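Local coordinates for CBS domain-containing protein CBSX2, chloroplastic (Arabidopsis thaliana, PDB 3SL7) that probably regulates the thioredoxin redox system of the chloroplast through its pair of CBS domains, and so modulates plant development, at residues V37-P41 and K128-L132; D8-P12 and N149-A153. All blocks are in the same frame, centred on the assembly; numbering follows the deposited sequence.

Contact 1: residues V37-P41 and K128-L132; sequences VTGLP and KFRRL. With ACT (acetate ion), chain C.
Arg131 NH2 is gripped from two directions: it donates to Thr38 OG1 at 2.6 Å, N-H...O angle 154°, the hydroxyl oxygen in the guanidinium plane, and to a water that also accepts from Thr38 N. That water in turn donates to O of an acetate ion, probably picked up from the crystallisation liquor. Arg131 NE reaches the same ion through two weak bonds, to O at 3.3 Å and to OXT at 2.6 Å. The chain of Arg131 runs extended from CG to NE, crossing the Thr38 side chain at about a right angle. Gly39 CA lies 3.5 Å above one face of the guanidinium, offset toward its rim. Phe129 CE1 comes to 3.6 Å from Gly39 CA, and Leu40 N lies at the ring edge, in its plane, 3.5 Å from Phe129 CZ. Arg131 NH1 sits 3.6 Å above one face of the Phe129 ring, offset toward the rim. Val52, Ser54 and Ile144 also touch the phenyl group. Many relatives bind adenosine nucleotides in the cleft between paired CBS domains, to which this spot probably belongs; an arginine weakly bonded to an acetate here is consistent with a pocket that can take an anion.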
loop_
_atom_site.group_PDB
_atom_site.type_symbol
_atom_site.label_atom_id
_atom_site.label_comp_id
_atom_site.label_asym_id
_atom_site.label_seq_id
_atom_site.Cartn_x
_atom_site.Cartn_y
_atom_site.Cartn_z
ATOM N N VAL A 37 -3.699 -2.204 3.498
ATOM C CA VAL A 37 -3.892 -0.852 2.997
ATOM C C VAL A 37 -3.468 0.150 4.061
ATOM O O VAL A 37 -3.311 -0.209 5.229
ATOM C CB VAL A 37 -5.351 -0.593 2.550
ATOM C CG1 VAL A 37 -5.716 -1.504 1.396
ATOM C CG2 VAL A 37 -6.321 -0.785 3.698
ATOM N N THR A 38 -3.282 1.404 3.663
ATOM C CA THR A 38 -2.849 2.417 4.613
ATOM C C THR A 38 -3.956 3.413 4.924
ATOM O O THR A 38 -3.788 4.287 5.771
ATOM C CB THR A 38 -1.641 3.191 4.090
ATOM O OG1 THR A 38 -2.025 3.919 2.917
ATOM C CG2 THR A 38 -0.503 2.228 3.764
ATOM N N GLY A 39 -5.085 3.290 4.228
ATOM C CA GLY A 39 -6.200 4.175 4.477
ATOM C C GLY A 39 -7.510 3.466 4.238
ATOM O O GLY A 39 -7.562 2.468 3.520
ATOM N N LEU A 40 -8.565 3.984 4.848
ATOM C CA LEU A 40 -9.876 3.349 4.792
ATOM C C LEU A 40 -10.956 4.393 4.646
ATOM O O LEU A 40 -10.930 5.411 5.345
ATOM C CB LEU A 40 -10.145 2.610 6.103
ATOM C CG LEU A 40 -9.203 1.486 6.522
ATOM C CD1 LEU A 40 -9.304 1.279 8.031
ATOM C CD2 LEU A 40 -9.535 0.209 5.771
ATOM N N PRO A 41 -11.928 4.138 3.757
ATOM C CA PRO A 41 -13.108 4.995 3.740
ATOM C C PRO A 41 -13.940 4.696 4.969
ATOM O O PRO A 41 -13.993 3.552 5.429
ATOM C CB PRO A 41 -13.854 4.550 2.466
ATOM C CG PRO A 41 -13.358 3.186 2.177
ATOM C CD PRO A 41 -11.949 3.123 2.687
ATOM N N LYS A 128 -4.655 14.478 0.704
ATOM C CA LYS A 128 -3.624 13.770 1.471
ATOM C C LYS A 128 -3.934 12.278 1.513
ATOM O O LYS A 128 -3.033 11.442 1.571
ATOM C CB LYS A 128 -3.469 14.333 2.892
ATOM C CG LYS A 128 -2.155 13.923 3.551
ATOM C CD LYS A 128 -1.977 14.524 4.940
ATOM C CE LYS A 128 -2.733 13.731 5.987
ATOM N NZ LYS A 128 -2.239 14.044 7.355
ATOM N N PHE A 129 -5.221 11.952 1.441
ATOM C CA PHE A 129 -5.655 10.564 1.411
ATOM C C PHE A 129 -5.149 9.820 0.168
ATOM O O PHE A 129 -5.014 8.600 0.192
ATOM C CB PHE A 129 -7.174 10.504 1.509
ATOM C CG PHE A 129 -7.702 9.155 1.873
ATOM C CD1 PHE A 129 -7.248 8.507 3.016
ATOM C CD2 PHE A 129 -8.667 8.544 1.097
ATOM C CE1 PHE A 129 -7.734 7.261 3.363
ATOM C CE2 PHE A 129 -9.165 7.294 1.432
ATOM C CZ PHE A 129 -8.696 6.648 2.570
ATOM N N ARG A 130 -4.866 10.555 -0.909
ATOM C CA ARG A 130 -4.327 9.955 -2.136
ATOM C C ARG A 130 -5.205 8.844 -2.728
ATOM O O ARG A 130 -4.732 7.983 -3.469
ATOM C CB ARG A 130 -2.929 9.406 -1.884
ATOM C CG ARG A 130 -1.907 10.463 -1.480
ATOM C CD ARG A 130 -1.439 11.281 -2.675
ATOM N NE ARG A 130 -0.179 10.774 -3.212
ATOM C CZ ARG A 130 1.018 11.182 -2.804
ATOM N NH1 ARG A 130 1.115 12.106 -1.858
ATOM N NH2 ARG A 130 2.117 10.671 -3.342
ATOM N N ARG A 131 -6.475 8.846 -2.363
ATOM C CA ARG A 131 -7.485 8.027 -3.024
ATOM C C ARG A 131 -8.727 8.890 -3.088
ATOM O O ARG A 131 -8.856 9.831 -2.314
ATOM C CB ARG A 131 -7.794 6.773 -2.212
ATOM C CG ARG A 131 -6.583 6.030 -1.710
ATOM C CD ARG A 131 -6.988 5.109 -0.574
ATOM N NE ARG A 131 -5.878 4.290 -0.099
ATOM C CZ ARG A 131 -5.011 4.667 0.838
ATOM N NH1 ARG A 131 -5.108 5.863 1.401
ATOM N NH2 ARG A 131 -4.041 3.846 1.209
ATOM N N LEU A 132 -9.638 8.567 -4.000
ATOM C CA LEU A 132 -10.898 9.275 -4.102
ATOM C C LEU A 132 -12.015 8.273 -3.945
ATOM O O LEU A 132 -12.175 7.399 -4.783
ATOM C CB LEU A 132 -11.024 9.978 -5.452
ATOM C CG LEU A 132 -9.982 11.063 -5.695
ATOM C CD1 LEU A 132 -9.970 11.476 -7.170
ATOM C CD2 LEU A 132 -10.263 12.259 -4.801
HETATM C C ACT C . -6.551 1.176 -1.319
HETATM O O ACT C . -5.332 1.337 -1.534
HETATM O OXT ACT C . -7.065 2.005 -0.541
HETATM C CH3 ACT C . -7.345 0.071 -1.962
HETATM O O HOH W 1 -3.178 1.427 0.663
#

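Contact 2: residues D8-P12 and N149-A153; sequences DFMTP and NVVRA
Asn149, in the first turn of helix 147-159, meets the segment 8-12 with its whole side chain. Asn149 CB rests 3.2 Å from Phe9 O, and Asn149 ND2 donates to Thr11 OG1 at 2.7 Å with an N-H...O angle of 157°, the oxygen lying in the amide plane. Placing CG anti to the carbonyl carbon (chi1 -69°) carries the amide across the Thr11 side chain at about a right angle. Here segment 8-12, which belongs to the first CBS domain, lies against the C-terminal helix of the second, and Thr11 pairs through its backbone with Ile144, so that the short strand 11-12 lies antiparallel to strand 141-146 at the edge of the second domain's sheet. Arg152 sends NH1 to the edge of the Phe9 ring, 4.1 Å from Phe9 CD1. Arg152 NH1 donates to two waters, which lie in its guanidinium plane: one donates to Asp8 O, the other to both Phe9 O and Asn149 O. Ala153 presses CB onto the Phe9 face, a CH-pi contact 3.3 Å from the ring centroid and 11° off the normal, and also packs on Phe85 of the second subunit. Replacing Phe9 by an alanine would probably open a gap over Ala153 and Leu117 and leave Tyr4 without the ring it meets.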
loop_
_atom_site.group_PDB
_atom_site.type_symbol
_atom_site.label_atom_id
_atom_site.label_comp_id
_atom_site.label_asym_id
_atom_site.label_seq_id
_atom_site.Cartn_x
_atom_site.Cartn_y
_atom_site.Cartn_z
ATOM N N ASP A 8 -14.875 3.293 -15.111
ATOM C CA ASP A 8 -14.201 2.315 -15.963
ATOM C C ASP A 8 -13.024 1.630 -15.266
ATOM O O ASP A 8 -12.629 0.530 -15.656
ATOM C CB ASP A 8 -13.708 2.982 -17.249
ATOM C CG ASP A 8 -14.848 3.540 -18.097
ATOM O OD1 ASP A 8 -15.865 2.837 -18.293
ATOM O OD2 ASP A 8 -14.736 4.693 -18.554
ATOM N N PHE A 9 -12.455 2.275 -14.253
ATOM C CA PHE A 9 -11.212 1.770 -13.649
ATOM C C PHE A 9 -11.147 1.782 -12.130
ATOM O O PHE A 9 -10.138 1.389 -11.552
ATOM C CB PHE A 9 -10.021 2.533 -14.207
ATOM C CG PHE A 9 -9.846 2.365 -15.686
ATOM C CD1 PHE A 9 -9.200 1.254 -16.197
ATOM C CD2 PHE A 9 -10.335 3.313 -16.562
ATOM C CE1 PHE A 9 -9.038 1.095 -17.550
ATOM C CE2 PHE A 9 -10.176 3.159 -17.923
ATOM C CZ PHE A 9 -9.530 2.046 -18.417
HETATM N N MSE A 10 -12.214 2.225 -11.482
HETATM C CA MSE A 10 -12.231 2.274 -10.023
HETATM C C MSE A 10 -12.227 0.890 -9.397
HETATM O O MSE A 10 -12.595 -0.110 -10.026
HETATM C CB MSE A 10 -13.483 2.996 -9.540
HETATM C CG MSE A 10 -14.730 2.166 -9.745
HETATM SE SE MSE A 10 -16.299 3.162 -9.213
HETATM C CE MSE A 10 -17.608 1.696 -9.184
ATOM N N THR A 11 -11.826 0.853 -8.136
ATOM C CA THR A 11 -11.928 -0.338 -7.326
ATOM C C THR A 11 -13.387 -0.524 -6.963
ATOM O O THR A 11 -13.988 0.357 -6.348
ATOM C CB THR A 11 -11.101 -0.168 -6.033
ATOM O OG1 THR A 11 -9.746 0.135 -6.389
ATOM C CG2 THR A 11 -11.137 -1.433 -5.196
ATOM N N PRO A 12 -13.961 -1.674 -7.336
ATOM C CA PRO A 12 -15.363 -2.016 -7.078
ATOM C C PRO A 12 -15.667 -2.007 -5.589
ATOM O O PRO A 12 -14.761 -2.193 -4.781
ATOM C CB PRO A 12 -15.467 -3.452 -7.592
ATOM C CG PRO A 12 -14.324 -3.617 -8.524
ATOM C CD PRO A 12 -13.233 -2.776 -7.981
ATOM N N ASN A 149 -5.192 2.165 -9.499
ATOM C CA ASN A 149 -6.245 2.077 -10.504
ATOM C C ASN A 149 -5.902 2.930 -11.713
ATOM O O ASN A 149 -6.152 2.535 -12.844
ATOM C CB ASN A 149 -7.591 2.553 -9.951
ATOM C CG ASN A 149 -8.164 1.624 -8.912
ATOM O OD1 ASN A 149 -7.882 0.422 -8.914
ATOM N ND2 ASN A 149 -8.994 2.179 -8.015
ATOM N N VAL A 150 -5.354 4.117 -11.466
ATOM C CA VAL A 150 -5.063 5.048 -12.550
ATOM C C VAL A 150 -3.921 4.510 -13.397
ATOM O O VAL A 150 -3.954 4.585 -14.618
ATOM C CB VAL A 150 -4.731 6.461 -12.021
ATOM C CG1 VAL A 150 -4.310 7.375 -13.168
ATOM C CG2 VAL A 150 -5.933 7.047 -11.275
ATOM N N VAL A 151 -2.910 3.946 -12.753
ATOM C CA VAL A 151 -1.824 3.319 -13.498
ATOM C C VAL A 151 -2.355 2.144 -14.336
ATOM O O VAL A 151 -1.990 1.963 -15.499
ATOM C CB VAL A 151 -0.727 2.845 -12.553
ATOM C CG1 VAL A 151 0.353 2.068 -13.320
ATOM C CG2 VAL A 151 -0.138 4.040 -11.812
ATOM N N ARG A 152 -3.228 1.350 -13.737
ATOM C CA ARG A 152 -3.847 0.242 -14.444
ATOM C C ARG A 152 -4.548 0.745 -15.697
ATOM O O ARG A 152 -4.484 0.112 -16.751
ATOM C CB ARG A 152 -4.839 -0.473 -13.532
ATOM C CG ARG A 152 -5.399 -1.762 -14.091
ATOM C CD ARG A 152 -6.124 -2.524 -12.994
ATOM N NE ARG A 152 -6.947 -3.604 -13.525
ATOM C CZ ARG A 152 -8.157 -3.431 -14.048
ATOM N NH1 ARG A 152 -8.684 -2.217 -14.118
ATOM N NH2 ARG A 152 -8.840 -4.470 -14.506
ATOM N N ALA A 153 -5.205 1.893 -15.589
ATOM C CA ALA A 153 -5.915 2.464 -16.735
ATOM C C ALA A 153 -4.955 2.861 -17.847
ATOM O O ALA A 153 -5.177 2.532 -19.010
ATOM C CB ALA A 153 -6.772 3.655 -16.317
HETATM O O HOH W 2 -11.336 -1.886 -14.834
HETATM O O HOH W 3 -8.131 0.183 -12.905
#

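How the contacts relate
Both contacts join the two CBS domains and both reach the sheet that holds strands 11-12, 131-135 and 141-146, with Ile144 touching side chains of each. Their centres are about 15 Å apart and they do not touch; in sequence, the segments of contact 1 fall between those of contact 2. The centre of contact 1 is about 3 Å from the centre of the chain, where segment 37-41 faces the chain leading into strand 131-135 and a charged side chain meets a bound ion. Contact 2 is also largely buried, but its centre is about 14 Å from the chain's centre, beside the second subunit, and it sets helix 147-159 against the N-terminal segment through an amide, an aromatic face and bridging waters.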